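Local coordinates for protein AggB (Escherichia coli, PDB 4PHX), which forms the minor subunit of aggregative adherence fimbriae type I, an Ig-like beta-sandwich protein related to AfaD that probably contributes to bacterial adhesion, at residues I51-N54 with H60-K63; A41-K46 with G78-Y83; G69-S74 with A91-M96. All blocks are in the same frame, centred on the assembly; numbering follows the deposited sequence.

Interaction 1. Residues I51-N54 with H60-K63; sequences IVQN and HELK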
# COMPACT_ATOMS: atom_id res chain seq x y z
N ILE B 51 -19.91 6.18 -15.05
CA ILE B 51 -20.37 4.79 -14.94
C ILE B 51 -20.89 4.34 -16.29
O ILE B 51 -21.68 5.05 -16.92
CB ILE B 51 -21.52 4.66 -13.92
CG1 ILE B 51 -21.02 4.95 -12.50
CG2 ILE B 51 -22.14 3.28 -14.01
CD1 ILE B 51 -20.70 3.70 -11.71
N VAL B 52 -20.49 3.17 -16.74
CA VAL B 52 -20.93 2.70 -18.05
C VAL B 52 -21.71 1.39 -17.97
O VAL B 52 -21.27 0.45 -17.31
CB VAL B 52 -19.72 2.48 -18.99
CG1 VAL B 52 -20.17 1.93 -20.33
CG2 VAL B 52 -18.97 3.77 -19.17
N GLN B 53 -22.84 1.35 -18.67
CA GLN B 53 -23.73 0.19 -18.67
C GLN B 53 -23.21 -0.94 -19.53
O GLN B 53 -22.78 -0.73 -20.66
CB GLN B 53 -25.12 0.59 -19.20
CG GLN B 53 -25.97 1.37 -18.23
CD GLN B 53 -26.18 0.63 -16.92
OE1 GLN B 53 -25.43 0.81 -15.96
NE2 GLN B 53 -27.22 -0.21 -16.86
N ASN B 54 -23.27 -2.15 -18.98
CA ASN B 54 -23.14 -3.36 -19.77
C ASN B 54 -24.40 -3.48 -20.62
O ASN B 54 -25.43 -2.89 -20.30
CB ASN B 54 -23.04 -4.57 -18.85
CG ASN B 54 -22.77 -5.87 -19.59
OD1 ASN B 54 -23.21 -6.07 -20.72
ND2 ASN B 54 -22.03 -6.76 -18.93
N HIS B 60 -24.90 -4.42 -14.18
CA HIS B 60 -23.45 -4.45 -14.35
C HIS B 60 -22.89 -3.07 -14.72
O HIS B 60 -23.21 -2.54 -15.78
CB HIS B 60 -23.06 -5.43 -15.45
CG HIS B 60 -23.88 -6.68 -15.45
ND1 HIS B 60 -24.21 -7.36 -14.30
CD2 HIS B 60 -24.46 -7.36 -16.47
CE1 HIS B 60 -24.94 -8.41 -14.61
NE2 HIS B 60 -25.11 -8.44 -15.92
N GLU B 61 -22.05 -2.52 -13.86
CA GLU B 61 -21.59 -1.15 -14.07
C GLU B 61 -20.11 -0.94 -13.87
O GLU B 61 -19.62 -1.03 -12.74
CB GLU B 61 -22.35 -0.19 -13.17
CG GLU B 61 -23.79 -0.01 -13.57
CD GLU B 61 -24.47 1.07 -12.78
OE1 GLU B 61 -24.13 1.22 -11.59
OE2 GLU B 61 -25.34 1.77 -13.34
N LEU B 62 -19.40 -0.64 -14.95
CA LEU B 62 -18.03 -0.19 -14.85
C LEU B 62 -17.98 1.28 -14.49
O LEU B 62 -18.62 2.10 -15.13
CB LEU B 62 -17.29 -0.42 -16.15
CG LEU B 62 -16.91 -1.88 -16.32
CD1 LEU B 62 -16.17 -2.08 -17.64
CD2 LEU B 62 -16.06 -2.32 -15.13
N LYS B 63 -17.24 1.60 -13.44
CA LYS B 63 -16.89 2.98 -13.16
C LYS B 63 -15.59 3.21 -13.90
O LYS B 63 -14.60 2.51 -13.68
CB LYS B 63 -16.64 3.22 -11.66
CG LYS B 63 -17.57 2.50 -10.70
CD LYS B 63 -17.26 2.84 -9.23
CE LYS B 63 -17.40 4.34 -8.92
NZ LYS B 63 -18.83 4.79 -8.83
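Val52 and Leu62 face each other as an antiparallel hydrogen-bonded pair, and the backbone bonds start from them. Val52 N donates a hydrogen bond to Leu62 O at 2.7 Å, while the return bond from Leu62 N to Val52 O is longer, 3.2 Å, and more bent (N-H...O 141°). Past the last strand pair a third bond, Asn54 N to His60 O, is also 3.2 Å but nearly straight at 167°. Leu62 O has a second, weaker neighbour in the CA-H of Ile51.

These are the two arms of a beta hairpin, strands 49-53 and 61-67, at the border of the five-stranded sheet in the Ig-like sandwich. The side chains of Val52 and Leu62 lie on the buried face, where Tyr108 of the opposite sheet packs against both.

On the other face, which carries the non-hydrogen-bonded pairs Ile51-Lys63 and Gln53-Glu61, Ile51 makes the carbon contacts. Its two branches divide the work. CG2, anti to the backbone N, turns to Glu61 and sits 3.4 Å from its CD, whereas the CG1 branch carries CD1 to Lys63 CG at 3.5 Å, with the two side chains running alongside each other. Lys63 bends at its last two torsions, and its NZ is hydrogen-bonded to Asn44 OD1. Next to Glu61, Gln53 lies side by side with it and points the same way.

Polar groups flank the loop end. Asn54 CB lies in the plane of the His60 ring at its edge and reaches His60 CB at 3.5 Å. The amide of Asn54 and that ring are turned 60° apart, with Asn54 ND2 at 3.5 Å from His60 CD2; ND2 is hydrogen-bonded to Pro105 O and, weakly, to Tyr108 OH.

Interaction 2. Residues A41-K46 with G78-Y83; sequences ASQNGK and GQRGVY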
# COMPACT_ATOMS: atom_id res chain seq x y z
N ALA B 41 -21.53 9.68 -21.15
CA ALA B 41 -22.16 8.70 -20.29
C ALA B 41 -22.47 9.41 -18.98
O ALA B 41 -21.99 10.52 -18.75
CB ALA B 41 -21.24 7.55 -20.06
N SER B 42 -23.29 8.78 -18.15
CA SER B 42 -23.60 9.30 -16.81
C SER B 42 -22.34 9.60 -15.99
O SER B 42 -21.52 8.71 -15.74
CB SER B 42 -24.45 8.28 -16.06
OG SER B 42 -25.41 7.71 -16.92
N GLN B 43 -22.21 10.86 -15.55
CA GLN B 43 -21.10 11.24 -14.68
C GLN B 43 -21.23 10.45 -13.39
O GLN B 43 -22.26 9.83 -13.15
CB GLN B 43 -21.06 12.75 -14.40
CG GLN B 43 -19.74 13.21 -13.73
CD GLN B 43 -19.78 14.61 -13.14
OE1 GLN B 43 -19.92 15.60 -13.87
NE2 GLN B 43 -19.64 14.70 -11.82
N ASN B 44 -20.19 10.47 -12.57
CA ASN B 44 -20.19 9.76 -11.30
C ASN B 44 -19.11 10.29 -10.38
O ASN B 44 -18.07 9.67 -10.20
CB ASN B 44 -19.98 8.26 -11.51
CG ASN B 44 -20.08 7.46 -10.20
OD1 ASN B 44 -19.06 7.04 -9.63
ND2 ASN B 44 -21.31 7.28 -9.70
N GLY B 45 -19.37 11.45 -9.79
CA GLY B 45 -18.43 12.02 -8.85
C GLY B 45 -17.70 13.19 -9.49
O GLY B 45 -18.33 14.12 -9.98
N LYS B 46 -16.37 13.12 -9.46
CA LYS B 46 -15.53 14.10 -10.12
C LYS B 46 -15.75 14.07 -11.62
O LYS B 46 -15.81 12.99 -12.22
CB LYS B 46 -14.06 13.79 -9.86
CG LYS B 46 -13.71 13.51 -8.41
CD LYS B 46 -12.61 12.45 -8.33
CE LYS B 46 -13.16 11.11 -7.83
NZ LYS B 46 -14.53 10.81 -8.37
N GLY B 78 -20.30 25.20 -21.06
CA GLY B 78 -19.67 24.81 -19.82
C GLY B 78 -19.68 23.30 -19.93
O GLY B 78 -20.44 22.61 -19.23
N GLN B 79 -18.87 22.80 -20.85
CA GLN B 79 -18.74 21.36 -21.08
C GLN B 79 -17.77 20.76 -20.08
O GLN B 79 -16.61 21.17 -20.01
CB GLN B 79 -18.24 21.10 -22.51
CG GLN B 79 -17.96 19.62 -22.79
CD GLN B 79 -19.23 18.77 -22.69
OE1 GLN B 79 -20.21 19.02 -23.40
NE2 GLN B 79 -19.21 17.77 -21.81
N ARG B 80 -18.25 19.80 -19.29
CA ARG B 80 -17.40 19.08 -18.34
C ARG B 80 -16.54 18.07 -19.11
O ARG B 80 -17.01 17.46 -20.07
CB ARG B 80 -18.25 18.36 -17.28
CG ARG B 80 -19.13 19.28 -16.40
CD ARG B 80 -20.10 18.46 -15.51
NE ARG B 80 -21.22 17.91 -16.28
CZ ARG B 80 -22.03 16.94 -15.86
NH1 ARG B 80 -21.87 16.39 -14.67
NH2 ARG B 80 -23.01 16.51 -16.65
N GLY B 81 -15.29 17.90 -18.69
CA GLY B 81 -14.38 16.96 -19.31
C GLY B 81 -13.00 17.09 -18.72
O GLY B 81 -12.84 17.69 -17.66
N VAL B 82 -11.99 16.54 -19.37
CA VAL B 82 -10.63 16.79 -18.92
C VAL B 82 -9.88 17.52 -20.04
O VAL B 82 -10.24 17.37 -21.20
CB VAL B 82 -9.89 15.51 -18.45
CG1 VAL B 82 -10.66 14.84 -17.31
CG2 VAL B 82 -9.72 14.54 -19.59
N TYR B 83 -8.88 18.30 -19.66
CA TYR B 83 -8.23 19.24 -20.58
C TYR B 83 -6.71 19.20 -20.43
O TYR B 83 -6.17 18.64 -19.47
CB TYR B 83 -8.75 20.68 -20.33
CG TYR B 83 -7.66 21.67 -19.95
CD1 TYR B 83 -7.08 22.51 -20.90
CD2 TYR B 83 -7.20 21.76 -18.64
CE1 TYR B 83 -6.08 23.40 -20.56
CE2 TYR B 83 -6.19 22.67 -18.30
CZ TYR B 83 -5.64 23.48 -19.26
OH TYR B 83 -4.63 24.37 -18.93
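The backbones of Gln43 and Arg80 stay well apart, 9.4 Å between their CA atoms, and no backbone pairing links loop 41-46 to the segment 78-83, whose chain turns a corner at Gly81. Two long side chains span the interval, each setting out toward the other segment. Gln43 is extended from its first torsion onward (CG anti to the backbone N, chi1 -168°), which carries its amide up to the Arg80 guanidinium, obliquely. Arg80 comes across at about a right angle, bent at chi3, and the amide and guanidinium planes stand 53° apart. The modelled separation of Gln43 OE1 and Arg80 NH1 is too short to be trusted, so the nature of this polar approach remains doubtful.

In the Ig-like sandwich, loop 41-46 leads from strand 34-39 of one sheet to strand 49-53 of the other, and strand 79-80 borders the first of these sheets. Arg80 also rests on Leu75 and Val47, and on Leu127 of a second subunit. On the Arg80 side the backbone carbonyl is held from within the segment: Gln79 NE2 donates to Arg80 O at 2.8 Å, almost straight, meeting a lone pair in the carbonyl plane.

Interaction 3. Residues G69-S74 with A91-M96; sequences GGWSSS and AIFDIM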
# COMPACT_ATOMS: atom_id res chain seq x y z
N GLY B 69 -2.08 11.12 -17.26
CA GLY B 69 -0.94 12.03 -17.22
C GLY B 69 -1.05 13.31 -18.03
O GLY B 69 -0.99 13.29 -19.26
N GLY B 70 -1.22 14.44 -17.34
CA GLY B 70 -1.24 15.73 -17.97
C GLY B 70 -2.62 16.21 -18.36
O GLY B 70 -2.74 17.19 -19.11
N TRP B 71 -3.66 15.54 -17.87
CA TRP B 71 -5.04 15.93 -18.14
C TRP B 71 -5.64 16.41 -16.83
O TRP B 71 -5.62 15.69 -15.84
CB TRP B 71 -5.86 14.74 -18.71
CG TRP B 71 -5.42 14.20 -20.09
CD1 TRP B 71 -4.58 13.15 -20.33
CD2 TRP B 71 -5.83 14.68 -21.38
NE1 TRP B 71 -4.43 12.95 -21.68
CE2 TRP B 71 -5.17 13.89 -22.35
CE3 TRP B 71 -6.66 15.72 -21.81
CZ2 TRP B 71 -5.33 14.10 -23.72
CZ3 TRP B 71 -6.81 15.94 -23.17
CH2 TRP B 71 -6.16 15.12 -24.11
N SER B 72 -6.16 17.63 -16.82
CA SER B 72 -6.81 18.17 -15.63
C SER B 72 -8.30 18.22 -15.90
O SER B 72 -8.72 18.44 -17.04
CB SER B 72 -6.28 19.57 -15.30
OG SER B 72 -4.87 19.57 -15.19
N SER B 73 -9.09 18.01 -14.85
CA SER B 73 -10.54 18.04 -14.95
C SER B 73 -10.96 19.43 -15.39
O SER B 73 -10.36 20.41 -14.96
CB SER B 73 -11.16 17.70 -13.60
OG SER B 73 -10.83 16.39 -13.18
N SER B 74 -11.98 19.54 -16.24
CA SER B 74 -12.33 20.86 -16.78
C SER B 74 -13.82 21.17 -16.99
O SER B 74 -14.67 20.28 -17.03
CB SER B 74 -11.53 21.16 -18.06
OG SER B 74 -11.83 20.25 -19.09
N ALA B 91 -2.57 14.34 -29.07
CA ALA B 91 -2.48 14.05 -27.64
C ALA B 91 -3.06 12.69 -27.30
O ALA B 91 -4.06 12.26 -27.86
CB ALA B 91 -3.15 15.12 -26.84
N ILE B 92 -2.39 11.99 -26.40
CA ILE B 92 -2.81 10.66 -26.02
C ILE B 92 -3.50 10.67 -24.65
O ILE B 92 -3.08 11.38 -23.74
CB ILE B 92 -1.62 9.71 -26.05
CG1 ILE B 92 -1.08 9.62 -27.48
CG2 ILE B 92 -1.98 8.32 -25.52
CD1 ILE B 92 -2.01 8.94 -28.45
N PHE B 93 -4.58 9.90 -24.54
CA PHE B 93 -5.34 9.76 -23.29
C PHE B 93 -5.81 8.32 -23.09
O PHE B 93 -5.82 7.52 -24.02
CB PHE B 93 -6.57 10.67 -23.28
CG PHE B 93 -7.54 10.38 -24.39
CD1 PHE B 93 -8.58 9.49 -24.20
CD2 PHE B 93 -7.40 11.01 -25.63
CE1 PHE B 93 -9.47 9.20 -25.22
CE2 PHE B 93 -8.28 10.73 -26.66
CZ PHE B 93 -9.33 9.81 -26.45
N ASP B 94 -6.22 7.99 -21.89
CA ASP B 94 -6.74 6.65 -21.67
C ASP B 94 -8.11 6.69 -21.04
O ASP B 94 -8.49 7.70 -20.42
CB ASP B 94 -5.83 5.85 -20.74
CG ASP B 94 -4.46 5.62 -21.33
OD1 ASP B 94 -4.31 4.70 -22.17
OD2 ASP B 94 -3.53 6.34 -20.92
N ILE B 95 -8.83 5.60 -21.19
CA ILE B 95 -10.01 5.34 -20.39
C ILE B 95 -9.63 4.29 -19.36
O ILE B 95 -9.18 3.19 -19.70
CB ILE B 95 -11.21 4.90 -21.24
CG1 ILE B 95 -11.66 6.08 -22.11
CG2 ILE B 95 -12.37 4.43 -20.35
CD1 ILE B 95 -12.67 5.72 -23.21
N MET B 96 -9.78 4.65 -18.09
CA MET B 96 -9.25 3.82 -17.03
C MET B 96 -10.30 3.36 -16.03
O MET B 96 -11.29 4.06 -15.78
CB MET B 96 -8.12 4.55 -16.29
CG MET B 96 -6.89 4.82 -17.12
SD MET B 96 -5.77 6.01 -16.34
CE MET B 96 -6.79 7.44 -16.14
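Trp71 reaches from its loop to strand 91-96 with the edge of its indole, and Ile92, Phe93 and Ala91 receive it. The polar contact between the segments is a hydrogen bond from Trp71 NE1 to Ile92 O, 2.9 Å long. The acceptor lies in the indole plane, a little off the line of the N-H, although seen from the carbonyl the donor is tilted 27° out of its plane.

Two torsions set this up. Trp71 CG stands anti to its own carbonyl carbon and beside the backbone N, and chi2 of 95° sets the ring plane roughly perpendicular to the plane of CA, CB and CG, so that its pyrrole N-H edge meets the strand. Phe93 takes the less common first torsion, 61°, with CG between the backbone N and the carbonyl carbon. Its CB starts toward Trp71 but the phenyl ring then leads away, and the methylene rather than the ring is what meets the indole most closely: Phe93 CB is 3.5 Å from Trp71 NE1 and 3.6 Å from Trp71 CE2. The two aromatic side chains cross at a slant, with no stacking. Ala91 CB, also directed at the indole, touches Trp71 CZ2 at 3.9 Å on the benzene half.

The side chain of Ile92 starts away from Trp71 and packs on Ile92 of a third subunit. The indole also packs on Ile26, Phe35, Ile37 and Val82. It thus bridges the two sheets of the sandwich, the chain running on from Trp71 into strand 72-76 of one and the indole bonded to strand 90-97 of the other.

The chemistry implies a ring probably held in position and rotation: apolar contacts cover part of its carbon surface and Arg84 adds a cation-pi contact, while the in-plane bond satisfies its N-H; the strand residues it meets are buried, Trp71 itself partly exposed.

In the fold
Starting from the N terminus, loop 41-46 opens interaction 2, and before that contact closes the hairpin of interaction 1 has opened and shut, the short, partly unmodelled connection joining 51-54 to 60-63. Interaction 1 is therefore enclosed by interaction 2, and the two adjoin through Ser42 and Asn44. Interaction 3 opens at 69-74, before 78-83 completes interaction 2, and closes at 91-96, so interactions 2 and 3 cross; there strands 72-76 and 82-85 are neighbours in one sheet. Interactions 1 and 3 follow in series without touching, though both reach the other sheet, where 61-67 adjoins 90-97. Both interactions 2 and 3 also border a second subunit.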